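PDB 3H35: DUF4393 domain-containing protein from Alcanivorax borkumensis, which is of unknown function but belongs to the abortive infection alpha family and so may take part in bacterial defence against phage. Local coordinates for residues Ala70-Thr75 / Thr130-Cys135; Gly117-Ser122 / Glu160-Ser165. One frame throughout, in Å; residues are numbered along the deposited sequence.

Interaction 1 (Ala70-Thr75 / Thr130-Cys135)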
loop_
_atom_site.group_PDB
_atom_site.type_symbol
_atom_site.label_atom_id
_atom_site.label_comp_id
_atom_site.label_asym_id
_atom_site.label_seq_id
_atom_site.Cartn_x
_atom_site.Cartn_y
_atom_site.Cartn_z
ATOM N N ALA A 70 5.369 -19.445 -10.850
ATOM C CA ALA A 70 5.049 -19.275 -9.453
ATOM C C ALA A 70 6.315 -19.533 -8.623
ATOM O O ALA A 70 7.080 -20.454 -8.935
ATOM C CB ALA A 70 3.902 -20.223 -9.051
ATOM N N PHE A 71 6.562 -18.702 -7.603
ATOM C CA PHE A 71 7.729 -18.904 -6.735
ATOM C C PHE A 71 7.353 -19.057 -5.273
ATOM O O PHE A 71 6.253 -18.673 -4.881
ATOM C CB PHE A 71 8.735 -17.760 -6.929
ATOM C CG PHE A 71 9.321 -17.722 -8.310
ATOM C CD1 PHE A 71 10.433 -18.488 -8.624
ATOM C CD2 PHE A 71 8.727 -16.951 -9.315
ATOM C CE1 PHE A 71 10.979 -18.468 -9.919
ATOM C CE2 PHE A 71 9.247 -16.939 -10.623
ATOM C CZ PHE A 71 10.376 -17.695 -10.922
ATOM N N ALA A 72 8.252 -19.636 -4.486
ATOM C CA ALA A 72 8.054 -19.766 -3.051
ATOM C C ALA A 72 8.060 -18.386 -2.402
ATOM O O ALA A 72 8.877 -17.514 -2.739
ATOM C CB ALA A 72 9.125 -20.677 -2.409
ATOM N N LEU A 73 7.135 -18.187 -1.482
ATOM C CA LEU A 73 7.002 -16.954 -0.748
ATOM C C LEU A 73 6.851 -17.269 0.714
ATOM O O LEU A 73 6.032 -18.087 1.100
ATOM C CB LEU A 73 5.731 -16.220 -1.235
ATOM C CG LEU A 73 5.492 -14.780 -0.771
ATOM C CD1 LEU A 73 6.661 -13.879 -1.230
ATOM C CD2 LEU A 73 4.149 -14.287 -1.312
ATOM N N LEU A 74 7.655 -16.647 1.539
ATOM C CA LEU A 74 7.436 -16.722 2.985
ATOM C C LEU A 74 6.854 -15.399 3.413
ATOM O O LEU A 74 7.376 -14.336 3.064
ATOM C CB LEU A 74 8.753 -16.958 3.750
ATOM C CG LEU A 74 9.580 -18.219 3.487
ATOM C CD1 LEU A 74 10.822 -18.191 4.433
ATOM C CD2 LEU A 74 8.735 -19.466 3.674
ATOM N N THR A 75 5.754 -15.454 4.134
ATOM C CA THR A 75 5.117 -14.261 4.627
ATOM C C THR A 75 5.119 -14.282 6.151
ATOM O O THR A 75 4.743 -15.272 6.763
ATOM C CB THR A 75 3.683 -14.176 4.064
ATOM O OG1 THR A 75 3.710 -14.200 2.612
ATOM C CG2 THR A 75 2.998 -12.942 4.579
ATOM N N THR A 130 11.113 -27.652 -1.314
ATOM C CA THR A 130 12.549 -27.444 -1.218
ATOM C C THR A 130 12.883 -25.957 -1.161
ATOM O O THR A 130 13.664 -25.532 -0.294
ATOM C CB THR A 130 13.243 -28.109 -2.390
ATOM O OG1 THR A 130 13.094 -29.521 -2.237
ATOM C CG2 THR A 130 14.709 -27.771 -2.422
ATOM N N ASP A 131 12.246 -25.165 -2.037
ATOM C CA ASP A 131 12.454 -23.717 -2.027
ATOM C C ASP A 131 12.070 -23.019 -0.718
ATOM O O ASP A 131 12.782 -22.139 -0.244
ATOM C CB ASP A 131 11.721 -23.069 -3.193
ATOM C CG ASP A 131 12.378 -23.400 -4.527
ATOM O OD1 ASP A 131 13.540 -23.000 -4.710
ATOM O OD2 ASP A 131 11.753 -24.085 -5.361
ATOM N N TYR A 132 10.948 -23.406 -0.133
ATOM C CA TYR A 132 10.594 -22.857 1.169
ATOM C C TYR A 132 11.704 -23.123 2.187
ATOM O O TYR A 132 12.059 -22.230 2.967
ATOM C CB TYR A 132 9.307 -23.472 1.680
ATOM C CG TYR A 132 8.077 -23.132 0.854
ATOM C CD1 TYR A 132 7.628 -21.825 0.744
ATOM C CD2 TYR A 132 7.339 -24.132 0.218
ATOM C CE1 TYR A 132 6.505 -21.514 -0.026
ATOM C CE2 TYR A 132 6.228 -23.838 -0.536
ATOM C CZ TYR A 132 5.797 -22.521 -0.655
ATOM O OH TYR A 132 4.667 -22.248 -1.407
ATOM N N GLU A 133 12.234 -24.362 2.165
ATOM C CA GLU A 133 13.284 -24.785 3.067
ATOM C C GLU A 133 14.540 -23.968 2.862
ATOM O O GLU A 133 15.105 -23.459 3.825
ATOM C CB GLU A 133 13.563 -26.294 2.923
ATOM C CG GLU A 133 12.409 -27.148 3.410
ATOM C CD GLU A 133 12.516 -28.644 3.044
ATOM O OE1 GLU A 133 13.536 -29.082 2.421
ATOM O OE2 GLU A 133 11.562 -29.387 3.385
ATOM N N LEU A 134 14.959 -23.799 1.615
ATOM C CA LEU A 134 16.052 -22.877 1.313
ATOM C C LEU A 134 15.767 -21.468 1.828
ATOM O O LEU A 134 16.657 -20.839 2.389
ATOM C CB LEU A 134 16.311 -22.780 -0.191
ATOM C CG LEU A 134 16.848 -24.012 -0.892
ATOM C CD1 LEU A 134 16.913 -23.681 -2.381
ATOM C CD2 LEU A 134 18.247 -24.516 -0.317
ATOM N N CYS A 135 14.554 -20.949 1.614
ATOM C CA CYS A 135 14.246 -19.615 2.095
ATOM C C CYS A 135 14.270 -19.533 3.622
ATOM O O CYS A 135 14.763 -18.558 4.189
ATOM C CB CYS A 135 12.865 -19.180 1.626
ATOM S SG CYS A 135 12.796 -18.801 -0.116
#

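Interaction 2 (Gly117-Ser122 / Glu160-Ser165)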
loop_
_atom_site.group_PDB
_atom_site.type_symbol
_atom_site.label_atom_id
_atom_site.label_comp_id
_atom_site.label_asym_id
_atom_site.label_seq_id
_atom_site.Cartn_x
_atom_site.Cartn_y
_atom_site.Cartn_z
ATOM N N GLY A 117 0.421 -3.467 -6.424
ATOM C CA GLY A 117 -0.647 -4.325 -6.914
ATOM C C GLY A 117 -0.215 -5.179 -8.099
ATOM O O GLY A 117 -1.050 -5.669 -8.836
ATOM N N LEU A 118 1.098 -5.376 -8.256
ATOM C CA LEU A 118 1.649 -6.024 -9.431
ATOM C C LEU A 118 1.741 -7.541 -9.283
ATOM O O LEU A 118 1.852 -8.242 -10.292
ATOM C CB LEU A 118 3.046 -5.453 -9.762
ATOM C CG LEU A 118 3.112 -3.970 -10.141
ATOM C CD1 LEU A 118 4.546 -3.471 -10.489
ATOM C CD2 LEU A 118 2.099 -3.672 -11.280
ATOM N N VAL A 119 1.722 -8.030 -8.037
ATOM C CA VAL A 119 1.835 -9.447 -7.721
ATOM C C VAL A 119 0.780 -9.820 -6.665
ATOM O O VAL A 119 0.213 -8.933 -6.001
ATOM C CB VAL A 119 3.226 -9.774 -7.179
ATOM C CG1 VAL A 119 4.328 -9.485 -8.235
ATOM C CG2 VAL A 119 3.524 -9.039 -5.840
ATOM N N ILE A 120 0.529 -11.106 -6.500
ATOM C CA ILE A 120 -0.377 -11.603 -5.468
ATOM C C ILE A 120 0.283 -12.756 -4.752
ATOM O O ILE A 120 1.255 -13.313 -5.272
ATOM C CB ILE A 120 -1.736 -12.075 -6.009
ATOM C CG1 ILE A 120 -1.535 -13.125 -7.115
ATOM C CG2 ILE A 120 -2.561 -10.884 -6.474
ATOM C CD1 ILE A 120 -2.840 -13.760 -7.599
ATOM N N ALA A 121 -0.246 -13.083 -3.559
ATOM C CA ALA A 121 0.151 -14.253 -2.794
ATOM C C ALA A 121 -0.989 -15.256 -2.811
ATOM O O ALA A 121 -2.132 -14.879 -2.645
ATOM C CB ALA A 121 0.504 -13.870 -1.348
ATOM N N SER A 122 -0.709 -16.525 -3.043
ATOM C CA SER A 122 -1.734 -17.555 -2.897
ATOM C C SER A 122 -1.161 -18.614 -2.003
ATOM O O SER A 122 -0.044 -18.471 -1.457
ATOM C CB SER A 122 -2.137 -18.133 -4.259
ATOM O OG SER A 122 -1.020 -18.726 -4.928
ATOM N N GLU A 160 3.611 -19.403 1.260
ATOM C CA GLU A 160 2.691 -18.979 0.230
ATOM C C GLU A 160 3.379 -19.077 -1.151
ATOM O O GLU A 160 4.529 -19.523 -1.274
ATOM C CB GLU A 160 2.209 -17.562 0.557
ATOM C CG GLU A 160 1.448 -17.480 1.905
ATOM C CD GLU A 160 0.924 -16.094 2.236
ATOM O OE1 GLU A 160 1.517 -15.079 1.802
ATOM O OE2 GLU A 160 -0.094 -16.021 2.946
ATOM N N THR A 161 2.644 -18.686 -2.181
ATOM C CA THR A 161 3.124 -18.730 -3.535
ATOM C C THR A 161 3.005 -17.357 -4.210
ATOM O O THR A 161 1.944 -16.731 -4.172
ATOM C CB THR A 161 2.329 -19.771 -4.312
ATOM O OG1 THR A 161 2.386 -21.028 -3.601
ATOM C CG2 THR A 161 2.901 -19.917 -5.728
ATOM N N LEU A 162 4.096 -16.888 -4.803
ATOM C CA LEU A 162 4.144 -15.570 -5.436
ATOM C C LEU A 162 3.774 -15.734 -6.874
ATOM O O LEU A 162 4.330 -16.588 -7.540
ATOM C CB LEU A 162 5.560 -14.995 -5.356
ATOM C CG LEU A 162 5.867 -13.643 -6.001
ATOM C CD1 LEU A 162 5.094 -12.519 -5.249
ATOM C CD2 LEU A 162 7.406 -13.416 -5.983
ATOM N N ARG A 163 2.860 -14.895 -7.360
ATOM C CA ARG A 163 2.489 -14.843 -8.776
ATOM C C ARG A 163 2.222 -13.422 -9.225
ATOM O O ARG A 163 1.919 -12.589 -8.410
ATOM C CB ARG A 163 1.184 -15.564 -9.029
ATOM C CG ARG A 163 1.153 -16.954 -8.571
ATOM C CD ARG A 163 -0.290 -17.406 -8.591
ATOM N NE ARG A 163 -0.318 -18.637 -7.849
ATOM C CZ ARG A 163 0.050 -19.806 -8.339
ATOM N NH1 ARG A 163 0.429 -19.920 -9.599
ATOM N NH2 ARG A 163 0.028 -20.851 -7.552
ATOM N N ILE A 164 2.233 -13.206 -10.540
ATOM C CA ILE A 164 1.794 -11.954 -11.133
ATOM C C ILE A 164 0.295 -11.772 -10.897
ATOM O O ILE A 164 -0.453 -12.739 -10.910
ATOM C CB ILE A 164 2.127 -11.893 -12.661
ATOM C CG1 ILE A 164 2.073 -10.445 -13.155
ATOM C CG2 ILE A 164 1.148 -12.755 -13.514
ATOM C CD1 ILE A 164 2.844 -10.252 -14.444
ATOM N N SER A 165 -0.117 -10.543 -10.638
ATOM C CA SER A 165 -1.536 -10.196 -10.466
ATOM C C SER A 165 -2.159 -9.867 -11.830
ATOM O O SER A 165 -1.443 -9.603 -12.789
ATOM C CB SER A 165 -1.664 -8.967 -9.577
ATOM O OG SER A 165 -1.294 -7.773 -10.260
HETATM O O HOH W 1 -0.872 -21.381 -5.030
#

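Interaction 1 (Ala70-Thr75 / Thr130-Cys135)
The methyl group of A72 meets the Y132 ring over one face, its CB 4.0 Å from the ring centroid in a CH-pi contact 27° off the ring normal. The same A72 CB also touches the CB of D131, 3.6 Å away, and thus sits between two consecutive residues of helix 129-137. The backbone O of L73 comes to the rim of the ring, close to its plane, 3.6 Å from Y132 CE1. L74 forks between two residues of the helix less than a turn apart: its CD2 approaches Y132 CD1 at 3.9 Å, with the two side chains crossing at a slant, while its CD1 reaches C135 CB at 3.6 Å. With CG of L74 anti to the carbonyl carbon (chi1 -61°), the isobutyl group is carried to the helix although the CB does not itself point there. The strand runs at 45° to the helix, and A72 and Y132 have the nearest pair of CA atoms, 5.8 Å apart. Further out, the ring of F124 lies against that of Y132, and the phenol OH is hydrogen-bonded to the backbone of E160 and T125, which fixes the ring's reach across the sheet. N93 bonds OD1 of D131, and L73 turns its side chain to L110 and F114 of helix 106-115. The helix is therefore seated on one side of the four-stranded antiparallel sheet by apolar and CH-pi packing, with OD1 of D131 and the OH of Y132 bonded to residues beyond these two segments.

Interaction 2 (Gly117-Ser122 / Glu160-Ser165)
E160 lies just before the first paired residue of two antiparallel strands, 156-164 and the sheet-edge strand 119-123, its CB packed 3.2 Å from the backbone O of S122 and its OE1 near the methyl of A121. The carboxylate is held farther off by salt bridges to R90 and R158 and by T75 and Y77, a network that would probably favour its ionised form. T161 forms a hydrogen-bonded pair with S122, and its own OG1 turns to the backbone O of D123. L162 pairs with A121 on the opposite face of the sheet; its CD1 lies 3.8 Å from V119 CB, where helices 56-65 and 106-115 add L65 and F114. At R163 the backbone forms the next hydrogen-bonded pair, with I120: I120 N reaches R163 O at 2.8 Å, and R163 N returns a bond to I120 O. The arginine chain, extended from CG to NE, runs back along the face it shares with S122, beside H151 of the second subunit. Its NE points in the guanidinium plane at S122 OG, 3.0 Å away, and one water bridges S122 OG and R163 NH2, 2.7 Å from each. I164 has a non-hydrogen-bonded partner in V119, with side chains that diverge, and its CG1 touches L118 O. S165, just past the strand, is the N-cap of helix 166-175: its N donates almost straight to L118 O (175°), though from well above the carbonyl plane, and its OG caps G168 N. G117 closes helix 106-115 in a Schellman motif, and its O takes a 2.6 Å bond from S165 OG.

After helices 42-52 and 56-65 the chain lays down strand 71-77, then strand 87-91 and helices 94-98 and 106-115 before reaching 117-122. Helix 129-137 follows closely, and its return to 70-75 closes the loop of interaction 1. Strand 156-164 comes later and closes interaction 2 against 117-122. The segments alternate along the chain, so the two loops cross. Strands 71-77 and 156-164 are neighbours in the sheet, and the contacts meet there, where A70 CB packs 3.5 Å from T161 CG2. Together they tie the edge strand 119-123, the central strands and helix 129-137 into one unit.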